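Local coordinates for protein ESSC (Geobacillus thermodenitrificans, PDB 5FWH) that forms the N-terminal forkhead-associated part of an FtsK/SpoIIIE-type ATPase and probably mediates protein-protein contacts within the bacterial type VII secretion apparatus, at residues A[27-30]-A[31-34]; A[97-100]-A[101-104]. One frame throughout, in Å; residues are numbered along the deposited sequence.

Contact 1: residues A[27-30]-A[31-34]; sequences GNQL and EHHV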
ATOM      1  N   GLY A  27      16.072  -9.167   3.620  1.00 46.92           N
ATOM      2  CA  GLY A  27      17.229  -9.140   4.468  1.00 47.48           C
ATOM      3  C   GLY A  27      17.855  -7.767   4.457  1.00 48.68           C
ATOM      4  O   GLY A  27      17.198  -6.798   4.073  1.00 48.69           O
ATOM      5  N   ASN A  28      19.112  -7.675   4.912  1.00 53.57           N
ATOM      6  CA  ASN A  28      19.858  -6.390   5.080  1.00 54.98           C
ATOM      7  C   ASN A  28      21.089  -6.134   4.176  1.00 59.69           C
ATOM      8  O   ASN A  28      21.842  -5.166   4.359  1.00 59.57           O
ATOM      9  CB  ASN A  28      20.242  -6.215   6.552  1.00 55.97           C
ATOM     10  CG  ASN A  28      21.277  -7.217   7.025  1.00 56.11           C
ATOM     11  OD1 ASN A  28      21.883  -7.909   6.234  1.00 57.72           O
ATOM     12  ND2 ASN A  28      21.514  -7.243   8.313  1.00 56.66           N
ATOM     13  N   GLN A  29      21.264  -6.990   3.189  1.00 65.79           N
ATOM     14  CA  GLN A  29      22.243  -6.804   2.112  1.00 69.79           C
ATOM     15  C   GLN A  29      21.610  -6.143   0.913  1.00 71.54           C
ATOM     16  O   GLN A  29      20.439  -6.302   0.684  1.00 66.95           O
ATOM     17  CB  GLN A  29      22.741  -8.159   1.654  1.00 74.20           C
ATOM     18  CG  GLN A  29      23.208  -9.121   2.750  1.00 77.51           C
ATOM     19  CD  GLN A  29      24.212  -8.523   3.728  1.00 83.30           C
ATOM     20  OE1 GLN A  29      25.018  -7.634   3.385  1.00 82.31           O
ATOM     21  NE2 GLN A  29      24.174  -9.026   4.969  1.00 87.25           N
ATOM     22  N   LEU A  30      22.410  -5.459   0.095  1.00 82.15           N
ATOM     23  CA  LEU A  30      21.917  -4.867  -1.168  1.00 82.12           C
ATOM     24  C   LEU A  30      21.503  -5.896  -2.229  1.00 82.57           C
ATOM     25  O   LEU A  30      20.658  -5.582  -3.075  1.00 83.38           O
ATOM     26  CB  LEU A  30      22.925  -3.882  -1.745  1.00 84.69           C
ATOM     27  CG  LEU A  30      23.221  -2.660  -0.852  1.00 86.53           C
ATOM     28  CD1 LEU A  30      24.284  -1.780  -1.508  1.00 88.28           C
ATOM     29  CD2 LEU A  30      21.977  -1.833  -0.524  1.00 83.68           C
ATOM     30  N   GLU A  31      22.067  -7.106  -2.162  1.00 82.63           N
ATOM     31  CA  GLU A  31      21.739  -8.205  -3.096  1.00 84.41           C
ATOM     32  C   GLU A  31      20.315  -8.754  -2.926  1.00 80.45           C
ATOM     33  O   GLU A  31      19.665  -9.102  -3.899  1.00 82.39           O
ATOM     34  CB  GLU A  31      22.776  -9.334  -2.972  1.00 88.88           C
ATOM     35  CG  GLU A  31      22.631 -10.177  -1.715  1.00 93.73           C
ATOM     36  CD  GLU A  31      23.917 -10.818  -1.217  1.00 99.22           C
ATOM     37  OE1 GLU A  31      24.795 -11.137  -2.050  1.00106.80           O
ATOM     38  OE2 GLU A  31      24.036 -11.014   0.022  1.00 99.01           O
ATOM     39  N   HIS A  32      19.811  -8.784  -1.694  1.00 74.08           N
ATOM     40  CA  HIS A  32      18.478  -9.313  -1.425  1.00 67.33           C
ATOM     41  C   HIS A  32      17.407  -8.636  -2.234  1.00 61.77           C
ATOM     42  O   HIS A  32      17.578  -7.533  -2.702  1.00 58.95           O
ATOM     43  CB  HIS A  32      18.135  -9.177   0.047  1.00 65.29           C
ATOM     44  CG  HIS A  32      18.910 -10.093   0.916  1.00 67.93           C
ATOM     45  ND1 HIS A  32      19.445  -9.688   2.113  1.00 70.20           N
ATOM     46  CD2 HIS A  32      19.261 -11.394   0.760  1.00 68.81           C
ATOM     47  CE1 HIS A  32      20.051 -10.715   2.686  1.00 70.95           C
ATOM     48  NE2 HIS A  32      19.973 -11.756   1.874  1.00 68.76           N
ATOM     49  N   HIS A  33      16.279  -9.316  -2.357  1.00 56.66           N
ATOM     50  CA  HIS A  33      15.191  -8.763  -3.093  1.00 54.59           C
ATOM     51  C   HIS A  33      14.657  -7.507  -2.432  1.00 55.48           C
ATOM     52  O   HIS A  33      14.439  -6.487  -3.103  1.00 55.74           O
ATOM     53  CB  HIS A  33      14.131  -9.817  -3.264  1.00 53.06           C
ATOM     54  CG  HIS A  33      14.611 -10.943  -4.101  1.00 55.34           C
ATOM     55  ND1 HIS A  33      15.315 -12.007  -3.579  1.00 54.41           N
ATOM     56  CD2 HIS A  33      14.590 -11.117  -5.450  1.00 54.58           C
ATOM     57  CE1 HIS A  33      15.668 -12.815  -4.566  1.00 58.12           C
ATOM     58  NE2 HIS A  33      15.250 -12.292  -5.708  1.00 56.98           N
ATOM     59  N   VAL A  34      14.452  -7.554  -1.109  1.00 52.37           N
ATOM     60  CA  VAL A  34      13.999  -6.350  -0.390  1.00 50.72           C
ATOM     61  C   VAL A  34      15.021  -6.133   0.729  1.00 48.45           C
ATOM     62  O   VAL A  34      15.259  -7.070   1.511  1.00 48.10           O
ATOM     63  CB  VAL A  34      12.554  -6.536   0.159  1.00 49.91           C
ATOM     64  CG1 VAL A  34      12.178  -5.379   1.089  1.00 51.15           C
ATOM     65  CG2 VAL A  34      11.531  -6.630  -0.957  1.00 51.09           C
TER
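His32 and Gln29 extend alongside each other in the same direction, with the imidazole and the amide planes 61° apart. The aliphatic part of Gln29 does the touching: its CG lies 3.5 Å from CE1 of His32. With CG of His32 anti to its carbonyl carbon (chi1 -71°), the side chain brings the ring back against Gly27, where ND1 comes to 3.3 Å from CA of Gly27 and accepts a weak hydrogen bond from Gln29 N (3.4 Å). The backbone returns a second weak bond, His32 N to Gln29 O at 3.5 Å. Tyr45 meets the imidazole edge-to-face and its hydroxyl also bonds Gln29 NE2, tying both side chains to one partner. Replacing His32 by alanine is likely to deprive Gln29 N of its weak acceptor and Tyr45 of its edge-to-face partner, and to open a gap beside Gly27. Glu31 lies alongside Gln29 as well, its OE2 3.4 Å from Gln29 CG, with the carboxylate and amide planes 68° apart. At the base, Gly27 N donates to Val34 O (3.1 Å). This bond closes the loop, with the two weak ones inside it, and the loop joins strands 23-27 and 34-35, parallel neighbours at one border of a mixed sheet in a forkhead-associated-type beta sandwich.

Contact 2: residues A[97-100]-A[101-104]; sequences VYYV and GQQS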
ATOM      1  N   VAL A  97     -10.258   4.955 -12.125  1.00 46.63           N
ATOM      2  CA  VAL A  97      -9.811   6.336 -12.273  1.00 46.88           C
ATOM      3  C   VAL A  97     -11.013   7.187 -12.123  1.00 45.55           C
ATOM      4  O   VAL A  97     -12.004   6.945 -12.732  1.00 48.92           O
ATOM      5  CB  VAL A  97      -9.096   6.629 -13.608  1.00 49.35           C
ATOM      6  CG1 VAL A  97      -8.628   8.087 -13.670  1.00 49.29           C
ATOM      7  CG2 VAL A  97      -7.906   5.694 -13.738  1.00 50.47           C
ATOM      8  N   TYR A  98     -10.921   8.159 -11.239  1.00 44.88           N
ATOM      9  CA  TYR A  98     -11.997   9.091 -10.988  1.00 45.04           C
ATOM     10  C   TYR A  98     -11.644  10.479 -11.438  1.00 47.96           C
ATOM     11  O   TYR A  98     -10.503  10.953 -11.211  1.00 47.07           O
ATOM     12  CB  TYR A  98     -12.325   9.140  -9.480  1.00 43.54           C
ATOM     13  CG  TYR A  98     -12.674   7.740  -8.953  1.00 43.91           C
ATOM     14  CD1 TYR A  98     -13.903   7.107  -9.278  1.00 46.30           C
ATOM     15  CD2 TYR A  98     -11.754   7.030  -8.218  1.00 43.47           C
ATOM     16  CE1 TYR A  98     -14.200   5.828  -8.813  1.00 46.15           C
ATOM     17  CE2 TYR A  98     -12.056   5.766  -7.736  1.00 46.06           C
ATOM     18  CZ  TYR A  98     -13.269   5.170  -8.071  1.00 46.91           C
ATOM     19  OH  TYR A  98     -13.470   3.915  -7.552  1.00 51.99           O
ATOM     20  N   TYR A  99     -12.655  11.147 -11.971  1.00 48.97           N
ATOM     21  CA  TYR A  99     -12.594  12.558 -12.329  1.00 52.39           C
ATOM     22  C   TYR A  99     -13.041  13.380 -11.121  1.00 52.28           C
ATOM     23  O   TYR A  99     -14.140  13.201 -10.628  1.00 54.36           O
ATOM     24  CB  TYR A  99     -13.444  12.839 -13.591  1.00 53.91           C
ATOM     25  CG  TYR A  99     -13.508  14.285 -13.907  1.00 54.78           C
ATOM     26  CD1 TYR A  99     -12.404  14.916 -14.417  1.00 56.87           C
ATOM     27  CD2 TYR A  99     -14.635  15.037 -13.631  1.00 56.26           C
ATOM     28  CE1 TYR A  99     -12.399  16.280 -14.667  1.00 58.50           C
ATOM     29  CE2 TYR A  99     -14.658  16.413 -13.885  1.00 59.05           C
ATOM     30  CZ  TYR A  99     -13.536  17.021 -14.417  1.00 58.64           C
ATOM     31  OH  TYR A  99     -13.503  18.360 -14.689  1.00 62.62           O
ATOM     32  N   VAL A 100     -12.158  14.251 -10.628  1.00 52.14           N
ATOM     33  CA  VAL A 100     -12.409  15.007  -9.422  1.00 52.48           C
ATOM     34  C   VAL A 100     -12.142  16.504  -9.642  1.00 53.87           C
ATOM     35  O   VAL A 100     -11.955  17.235  -8.686  1.00 54.40           O
ATOM     36  CB  VAL A 100     -11.584  14.482  -8.221  1.00 51.85           C
ATOM     37  CG1 VAL A 100     -12.002  13.065  -7.842  1.00 50.43           C
ATOM     38  CG2 VAL A 100     -10.081  14.535  -8.506  1.00 52.55           C
ATOM     39  N   GLY A 101     -12.148  16.938 -10.901  1.00 53.95           N
ATOM     40  CA  GLY A 101     -12.052  18.337 -11.270  1.00 57.36           C
ATOM     41  C   GLY A 101     -13.131  19.274 -10.717  1.00 61.32           C
ATOM     42  O   GLY A 101     -12.920  20.482 -10.627  1.00 62.60           O
ATOM     43  N   GLN A 102     -14.271  18.734 -10.338  1.00 62.20           N
ATOM     44  CA  GLN A 102     -15.284  19.535  -9.680  1.00 67.41           C
ATOM     45  C   GLN A 102     -15.362  19.274  -8.198  1.00 65.96           C
ATOM     46  O   GLN A 102     -16.372  19.576  -7.625  1.00 66.95           O
ATOM     47  CB  GLN A 102     -16.658  19.241 -10.286  1.00 70.10           C
ATOM     48  CG  GLN A 102     -16.667  19.228 -11.789  1.00 74.78           C
ATOM     49  CD  GLN A 102     -16.980  20.574 -12.375  1.00 77.46           C
ATOM     50  OE1 GLN A 102     -17.975  20.725 -13.084  1.00 85.19           O
ATOM     51  NE2 GLN A 102     -16.141  21.561 -12.086  1.00 79.02           N
ATOM     52  N   GLN A 103     -14.323  18.712  -7.587  1.00 66.77           N
ATOM     53  CA  GLN A 103     -14.281  18.485  -6.144  1.00 66.70           C
ATOM     54  C   GLN A 103     -13.200  19.357  -5.523  1.00 64.41           C
ATOM     55  O   GLN A 103     -12.130  19.507  -6.084  1.00 65.80           O
ATOM     56  CB  GLN A 103     -13.874  17.048  -5.843  1.00 66.13           C
ATOM     57  CG  GLN A 103     -14.716  15.945  -6.466  1.00 67.21           C
ATOM     58  CD  GLN A 103     -15.950  15.570  -5.668  1.00 66.82           C
ATOM     59  OE1 GLN A 103     -17.053  15.529  -6.208  1.00 69.90           O
ATOM     60  NE2 GLN A 103     -15.776  15.285  -4.390  1.00 66.88           N
ATOM     61  N   SER A 104     -13.464  19.898  -4.346  1.00 54.61           N
ATOM     62  CA  SER A 104     -12.411  20.502  -3.516  1.00 55.32           C
ATOM     63  C   SER A 104     -11.990  19.614  -2.310  1.00 51.89           C
ATOM     64  O   SER A 104     -11.069  19.975  -1.569  1.00 47.93           O
ATOM     65  CB  SER A 104     -12.888  21.845  -3.030  1.00 59.25           C
ATOM     66  OG  SER A 104     -14.132  21.662  -2.371  1.00 64.74           O
TER
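One face of the Tyr99 ring receives the backbone of Gly101, whose N lies 3.7 Å above the plane and over the ring centre. The ring reaches this place because CG is anti to the Tyr99 backbone N (chi1 175°), and its outer end continues over the glycine, with CZ 3.7 Å from Gly101 CA. Gln102 approaches the same ring obliquely: its CG is 4.0 Å from Tyr99 CE2, and the amide plane is turned 53° from the ring. Val100 and Gln103 instead meet through aliphatic carbons, their side chains crossing at about a right angle with Val100 CB 3.9 Å from Gln103 CG. Beyond that, the chain of Gln103 bends at chi2 and its NE2 bonds Glu105 O, so the amide is held by the strand that follows. Val100 also pairs through its backbone with Asp174, and Tyr99 with Thr189. The turn itself runs from Val100 to Gln103 and is closed by Gln103 N donating to Val100 O at 3.0 Å. By the backbone torsions of Gly101 and Gln102 it is a type I beta turn, with the Tyr99 ring packed on these two residues, and it leads at the surface from strand 94-99 to strand 105-109.

Contact 1 comes first along the chain, and the two lie on opposite sides of the chain's centre, with their own centres about 40 Å apart and nearest atoms about 26 Å apart. They share no sheet. The loop of 27-34 links two strands of the mixed sheet that also holds 46-50, 57-60 and 65-69, whereas 97-104 leaves strand 94-99, set between 175-180 and 189-190 in an antiparallel sheet, for strand 105-109 of another sheet. Neither contact touches the other, so each shapes its own strand connection: contact 1 joins parallel neighbours within one sheet, and contact 2 carries the chain from one sheet to the next.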